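Local coordinates for protein Wss1p (Saccharomyces cerevisiae FostersO, PDB 5XBN) that acts as a zinc-dependent protease that cleaves DNA-binding proteins, brought to its substrates by DNA, and takes part in the repair of toxic DNA-protein cross-links, at residues P27-V32 and E50-V55; S56-E61 and T112-L117. All coordinates share one frame; numbering follows the deposited sequence.

Contact 1: P27-V32 and E50-V55; sequences PHIQKV and EIAHKV
Ile29 and Val32 both point toward Ala52, the small residue with which helix 41-54 meets the edge strand 29-33. Ahead of the strand, Pro27 and His28 form the lead-in: Pro27 CB sits over the centre of the His28 imidazole, 4.1 Å above its plane. The start is tied to the helix by Asn26, whose OD1 accepts His28 N while its ND2 donates to Ala52 O, a carbonyl near the C-terminal end of the helix.

Ile29 carries most of the contact. Its CG1 branch lies beside the backbone N (chi1 -57°) and continues extended through chi2, so that CD1 reaches 3.8 Å from Ala52 CB and 4.0 Å from Ala52 CA. Beta-branching suits isoleucine to a strand; the reach comes from the extended CG1-CD1 branch. The short side chain of alanine lets the strand come close, with the CA atoms of Ile29 and Ala52 7.3 Å apart. Val55, where the helix ends, borders the same apolar patch, with CG2 about 4.5 Å from Ile29 CD1.

The helix-like backbone of Gln30 (psi -35°) breaks the usual one-in-two pattern of a strand, which is why Ile29 and Val32, three residues apart, can both face the helix. Lys31 is exposed, as suits a long charged residue; its NZ donates to Val32 O at 3.2 Å, tilted 36° above the carbonyl plane. Val32 sets CG1 4.4 Å from Ala52 CB, a looser touch than that of Ile29.

Ile29 also touches Val66 and Leu69 of the adjacent parallel strand 66-72, making this the packing of a helical connection on its own first strand, as in a beta-alpha-beta crossover.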
loop_
_atom_site.group_PDB
_atom_site.type_symbol
_atom_site.label_atom_id
_atom_site.label_comp_id
_atom_site.label_asym_id
_atom_site.label_seq_id
_atom_site.Cartn_x
_atom_site.Cartn_y
_atom_site.Cartn_z
ATOM N N PRO A 27 -11.299 -7.848 -2.082
ATOM C CA PRO A 27 -12.208 -7.760 -3.235
ATOM C C PRO A 27 -11.972 -6.511 -4.089
ATOM O O PRO A 27 -12.374 -6.449 -5.255
ATOM C CB PRO A 27 -13.599 -7.694 -2.583
ATOM C CG PRO A 27 -13.416 -8.245 -1.213
ATOM C CD PRO A 27 -12.030 -7.874 -0.802
ATOM N N HIS A 28 -11.317 -5.518 -3.506
ATOM C CA HIS A 28 -11.172 -4.218 -4.142
ATOM C C HIS A 28 -9.820 -4.005 -4.792
ATOM O O HIS A 28 -9.566 -2.941 -5.344
ATOM C CB HIS A 28 -11.440 -3.128 -3.110
ATOM C CG HIS A 28 -12.651 -3.409 -2.280
ATOM N ND1 HIS A 28 -13.926 -3.391 -2.804
ATOM C CD2 HIS A 28 -12.779 -3.787 -0.984
ATOM C CE1 HIS A 28 -14.792 -3.710 -1.856
ATOM N NE2 HIS A 28 -14.122 -3.958 -0.744
ATOM N N ILE A 29 -8.954 -5.010 -4.701
ATOM C CA ILE A 29 -7.690 -5.003 -5.429
ATOM C C ILE A 29 -7.647 -6.221 -6.340
ATOM O O ILE A 29 -7.744 -7.351 -5.875
ATOM C CB ILE A 29 -6.491 -5.036 -4.481
ATOM C CG1 ILE A 29 -6.562 -3.848 -3.516
ATOM C CG2 ILE A 29 -5.187 -5.071 -5.291
ATOM C CD1 ILE A 29 -5.503 -3.852 -2.410
ATOM N N GLN A 30 -7.504 -6.015 -7.639
ATOM C CA GLN A 30 -7.645 -7.152 -8.544
ATOM C C GLN A 30 -6.412 -8.067 -8.556
ATOM O O GLN A 30 -6.533 -9.284 -8.692
ATOM C CB GLN A 30 -7.947 -6.659 -9.957
ATOM C CG GLN A 30 -9.286 -5.993 -10.092
ATOM C CD GLN A 30 -9.534 -5.492 -11.506
ATOM O OE1 GLN A 30 -9.383 -6.234 -12.474
ATOM N NE2 GLN A 30 -9.893 -4.217 -11.627
ATOM N N LYS A 31 -5.223 -7.501 -8.409
ATOM C CA LYS A 31 -4.004 -8.288 -8.573
ATOM C C LYS A 31 -2.884 -7.692 -7.749
ATOM O O LYS A 31 -2.745 -6.470 -7.707
ATOM C CB LYS A 31 -3.599 -8.319 -10.053
ATOM C CG LYS A 31 -2.356 -9.129 -10.375
ATOM C CD LYS A 31 -2.663 -10.604 -10.417
ATOM C CE LYS A 31 -1.599 -11.382 -11.184
ATOM N NZ LYS A 31 -0.256 -11.305 -10.549
ATOM N N VAL A 32 -2.091 -8.542 -7.095
ATOM C CA VAL A 32 -0.849 -8.071 -6.485
ATOM C C VAL A 32 0.340 -8.755 -7.158
ATOM O O VAL A 32 0.221 -9.856 -7.702
ATOM C CB VAL A 32 -0.805 -8.317 -4.961
ATOM C CG1 VAL A 32 -2.020 -7.701 -4.303
ATOM C CG2 VAL A 32 -0.741 -9.793 -4.656
ATOM N N GLU A 50 -0.648 -9.089 2.783
ATOM C CA GLU A 50 -1.126 -8.734 4.117
ATOM C C GLU A 50 -1.523 -7.260 4.138
ATOM O O GLU A 50 -2.509 -6.896 4.763
ATOM C CB GLU A 50 -0.073 -9.035 5.187
ATOM C CG GLU A 50 -0.532 -8.778 6.630
ATOM C CD GLU A 50 -1.694 -9.667 7.083
ATOM O OE1 GLU A 50 -1.935 -10.724 6.467
ATOM O OE2 GLU A 50 -2.365 -9.310 8.077
ATOM N N ILE A 51 -0.754 -6.419 3.448
ATOM C CA ILE A 51 -1.138 -5.010 3.301
ATOM C C ILE A 51 -2.510 -4.915 2.635
ATOM O O ILE A 51 -3.410 -4.221 3.120
ATOM C CB ILE A 51 -0.107 -4.224 2.455
ATOM C CG1 ILE A 51 1.239 -4.124 3.171
ATOM C CG2 ILE A 51 -0.643 -2.816 2.100
ATOM C CD1 ILE A 51 1.259 -3.123 4.296
ATOM N N ALA A 52 -2.669 -5.647 1.534
ATOM C CA ALA A 52 -3.931 -5.674 0.786
ATOM C C ALA A 52 -5.092 -6.108 1.663
ATOM O O ALA A 52 -6.152 -5.510 1.645
ATOM C CB ALA A 52 -3.816 -6.598 -0.415
ATOM N N HIS A 53 -4.885 -7.167 2.431
ATOM C CA HIS A 53 -5.914 -7.659 3.332
ATOM C C HIS A 53 -6.255 -6.622 4.386
ATOM O O HIS A 53 -7.427 -6.337 4.647
ATOM C CB HIS A 53 -5.450 -8.959 4.001
ATOM C CG HIS A 53 -6.366 -9.447 5.074
ATOM N ND1 HIS A 53 -7.702 -9.693 4.853
ATOM C CD2 HIS A 53 -6.141 -9.735 6.378
ATOM C CE1 HIS A 53 -8.263 -10.117 5.970
ATOM N NE2 HIS A 53 -7.338 -10.148 6.912
ATOM N N LYS A 54 -5.224 -6.042 4.985
ATOM C CA LYS A 54 -5.450 -5.163 6.123
ATOM C C LYS A 54 -6.211 -3.895 5.722
ATOM O O LYS A 54 -6.962 -3.367 6.539
ATOM C CB LYS A 54 -4.137 -4.793 6.792
ATOM C CG LYS A 54 -3.592 -5.917 7.680
ATOM C CD LYS A 54 -2.287 -5.512 8.337
ATOM C CE LYS A 54 -2.496 -5.227 9.822
ATOM N NZ LYS A 54 -1.277 -4.647 10.442
ATOM N N VAL A 55 -6.031 -3.417 4.487
ATOM C CA VAL A 55 -6.767 -2.208 4.056
ATOM C C VAL A 55 -8.107 -2.474 3.391
ATOM O O VAL A 55 -8.730 -1.555 2.868
ATOM C CB VAL A 55 -5.973 -1.336 3.050
ATOM C CG1 VAL A 55 -4.794 -0.759 3.708
ATOM C CG2 VAL A 55 -5.602 -2.100 1.775
#

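Contact 2: S56-E61 and T112-L117; sequences SYLMKE and TMLHEL. With ZN (zinc ion), chain B.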
loop_
_atom_site.group_PDB
_atom_site.type_symbol
_atom_site.label_atom_id
_atom_site.label_comp_id
_atom_site.label_asym_id
_atom_site.label_seq_id
_atom_site.Cartn_x
_atom_site.Cartn_y
_atom_site.Cartn_z
ATOM N N SER A 56 -8.561 -3.718 3.419
ATOM C CA SER A 56 -9.763 -4.078 2.667
ATOM C C SER A 56 -11.009 -3.347 3.170
ATOM O O SER A 56 -11.839 -2.841 2.389
ATOM C CB SER A 56 -9.973 -5.599 2.720
ATOM O OG SER A 56 -10.150 -6.048 4.052
ATOM N N TYR A 57 -11.138 -3.265 4.484
ATOM C CA TYR A 57 -12.330 -2.666 5.071
ATOM C C TYR A 57 -12.386 -1.168 4.773
ATOM O O TYR A 57 -13.447 -0.626 4.445
ATOM C CB TYR A 57 -12.336 -2.916 6.583
ATOM C CG TYR A 57 -13.676 -2.690 7.252
ATOM C CD1 TYR A 57 -14.034 -1.433 7.723
ATOM C CD2 TYR A 57 -14.574 -3.739 7.429
ATOM C CE1 TYR A 57 -15.253 -1.220 8.354
ATOM C CE2 TYR A 57 -15.799 -3.535 8.066
ATOM C CZ TYR A 57 -16.129 -2.272 8.520
ATOM O OH TYR A 57 -17.335 -2.045 9.155
ATOM N N LEU A 58 -11.234 -0.512 4.896
ATOM C CA LEU A 58 -11.117 0.927 4.647
ATOM C C LEU A 58 -11.449 1.227 3.189
ATOM O O LEU A 58 -12.164 2.178 2.879
ATOM C CB LEU A 58 -9.703 1.417 4.997
ATOM C CG LEU A 58 -9.412 2.922 4.876
ATOM C CD1 LEU A 58 -10.148 3.701 5.943
ATOM C CD2 LEU A 58 -7.927 3.189 4.958
HETATM N N MSE A 59 -10.935 0.401 2.284
HETATM C CA MSE A 59 -11.247 0.596 0.880
HETATM C C MSE A 59 -12.742 0.410 0.624
HETATM O O MSE A 59 -13.323 1.155 -0.161
HETATM C CB MSE A 59 -10.419 -0.345 0.003
HETATM C CG MSE A 59 -8.944 0.048 -0.007
HETATM SE SE MSE A 59 -7.855 -1.069 -1.181
HETATM C CE MSE A 59 -8.583 -0.520 -2.917
ATOM N N LYS A 60 -13.374 -0.557 1.285
ATOM C CA LYS A 60 -14.820 -0.725 1.106
ATOM C C LYS A 60 -15.572 0.524 1.579
ATOM O O LYS A 60 -16.479 1.019 0.881
ATOM C CB LYS A 60 -15.336 -1.962 1.837
ATOM C CG LYS A 60 -16.850 -2.126 1.707
ATOM C CD LYS A 60 -17.333 -3.448 2.261
ATOM C CE LYS A 60 -18.556 -3.938 1.494
ATOM N NZ LYS A 60 -18.253 -4.136 0.044
ATOM N N GLU A 61 -15.171 1.044 2.737
ATOM C CA GLU A 61 -15.805 2.232 3.328
ATOM C C GLU A 61 -15.686 3.460 2.438
ATOM O O GLU A 61 -16.587 4.312 2.407
ATOM C CB GLU A 61 -15.186 2.560 4.692
ATOM C CG GLU A 61 -15.657 1.710 5.839
ATOM C CD GLU A 61 -15.209 2.262 7.186
ATOM O OE1 GLU A 61 -14.295 3.122 7.225
ATOM O OE2 GLU A 61 -15.782 1.843 8.207
ATOM N N THR A 112 2.562 4.479 3.622
ATOM C CA THR A 112 2.694 4.769 2.201
ATOM C C THR A 112 1.483 4.283 1.413
ATOM O O THR A 112 1.014 4.960 0.485
ATOM C CB THR A 112 3.972 4.138 1.649
ATOM O OG1 THR A 112 5.089 4.775 2.272
ATOM C CG2 THR A 112 4.056 4.322 0.134
HETATM N N MSE A 113 0.958 3.120 1.783
HETATM C CA MSE A 113 -0.245 2.630 1.127
HETATM C C MSE A 113 -1.393 3.629 1.260
HETATM O O MSE A 113 -2.084 3.916 0.281
HETATM C CB MSE A 113 -0.673 1.277 1.694
HETATM C CG MSE A 113 -1.935 0.705 1.051
HETATM SE SE MSE A 113 -1.734 0.313 -0.875
HETATM C CE MSE A 113 -3.484 -0.475 -1.213
ATOM N N LEU A 114 -1.593 4.172 2.458
ATOM C CA LEU A 114 -2.687 5.111 2.664
ATOM C C LEU A 114 -2.443 6.431 1.925
ATOM O O LEU A 114 -3.383 7.038 1.407
ATOM C CB LEU A 114 -2.905 5.364 4.155
ATOM C CG LEU A 114 -3.300 4.116 4.969
ATOM C CD1 LEU A 114 -3.488 4.459 6.439
ATOM C CD2 LEU A 114 -4.542 3.463 4.421
ATOM N N HIS A 115 -1.187 6.869 1.881
ATOM C CA HIS A 115 -0.806 8.019 1.068
ATOM C C HIS A 115 -1.218 7.797 -0.380
ATOM O O HIS A 115 -1.827 8.658 -1.018
ATOM C CB HIS A 115 0.714 8.255 1.150
ATOM C CG HIS A 115 1.206 9.424 0.344
ATOM N ND1 HIS A 115 1.770 10.543 0.928
ATOM C CD2 HIS A 115 1.238 9.645 -0.995
ATOM C CE1 HIS A 115 2.117 11.401 -0.014
ATOM N NE2 HIS A 115 1.812 10.880 -1.192
ATOM N N GLU A 116 -0.876 6.638 -0.921
ATOM C CA GLU A 116 -1.188 6.398 -2.326
ATOM C C GLU A 116 -2.674 6.207 -2.589
ATOM O O GLU A 116 -3.147 6.601 -3.640
ATOM C CB GLU A 116 -0.411 5.189 -2.855
ATOM C CG GLU A 116 1.107 5.358 -2.712
ATOM C CD GLU A 116 1.639 6.599 -3.394
ATOM O OE1 GLU A 116 1.022 7.078 -4.365
ATOM O OE2 GLU A 116 2.698 7.092 -2.973
ATOM N N LEU A 117 -3.406 5.604 -1.648
ATOM C CA LEU A 117 -4.861 5.509 -1.792
ATOM C C LEU A 117 -5.494 6.895 -1.838
ATOM O O LEU A 117 -6.465 7.116 -2.541
ATOM C CB LEU A 117 -5.477 4.696 -0.648
ATOM C CG LEU A 117 -5.278 3.184 -0.805
ATOM C CD1 LEU A 117 -5.716 2.476 0.473
ATOM C CD2 LEU A 117 -6.064 2.673 -2.030
HETATM ZN ZN ZN B . 1.878 11.817 -2.921
HETATM O O HOH W 1 3.518 11.661 -3.989
#
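The helix of the HExxH zinc-binding motif is backed here by helix 56-62, with Leu58 and Met59 meeting Met113, Leu114 and Leu117. The short segments run nearly parallel, at 16°, but their axes stay 12.4 Å apart, so side chains rather than backbones span the gap. Leucines fill the space between the axes with branched methyls, and the unbranched methionines bend to fit.

Leu58 and Leu114 cross at about a right angle and meet methyl to methyl, CD2 to CD2, at 3.4 Å. This is tighter than usual for two carbons. With CG anti to the backbone N (chi1 -177°), Leu58 sends its CD2 to Leu114; each leucine comes from its own helix.

Met59, a selenomethionine in the crystal, reaches further. Its CG passes 4.1 Å from Leu117 CD1, and the bend at chi3 (68°) turns CE to 4.2 Å from Leu117 CD2, so the chain lies across both methyls of the leucine. Its SE also comes 4.4 Å from CE of Met113, likewise selenomethionine. Val66 of strand 66-72 touches both Met59 and Leu117.

The helix segment 112-117 thus has two jobs. On the side facing helix 56-62 it offers Met113, Leu114 and Leu117 to the core; elsewhere His115 sends NE2 to the zinc ion at 2.0 Å, and a water binds the metal as well. Phe129 meets the His115 ring edge-to-face. Glu116, next to His115, is probably an active-site residue, as expected of the glutamate of HExxH. His119, four residues or about one helical turn after His115, and His125, six residues further on, complete the ligand set, as in zinc metallopeptidases of this clan.

In the fold
Contact 1 is complete in the chain before the first segment of contact 2 begins; their centres are about 9 Å apart in one apolar core. The link between them is the pair of consecutive helices 41-54 and 56-62. The first packs on strand 29-33 and also meets helix 106-118, where Ile51 touches Met110; the second packs on helix 106-118 and touches Ile29 of the strand, with Ile29 CD1 3.8 Å from Met59 SE. Strand 66-72 borders both contacts, through Val66 and Leu69. A continuous layer of side chains therefore joins the edge strand of the mixed sheet to the helix that bears His115 and Glu116, all within the WLM domain.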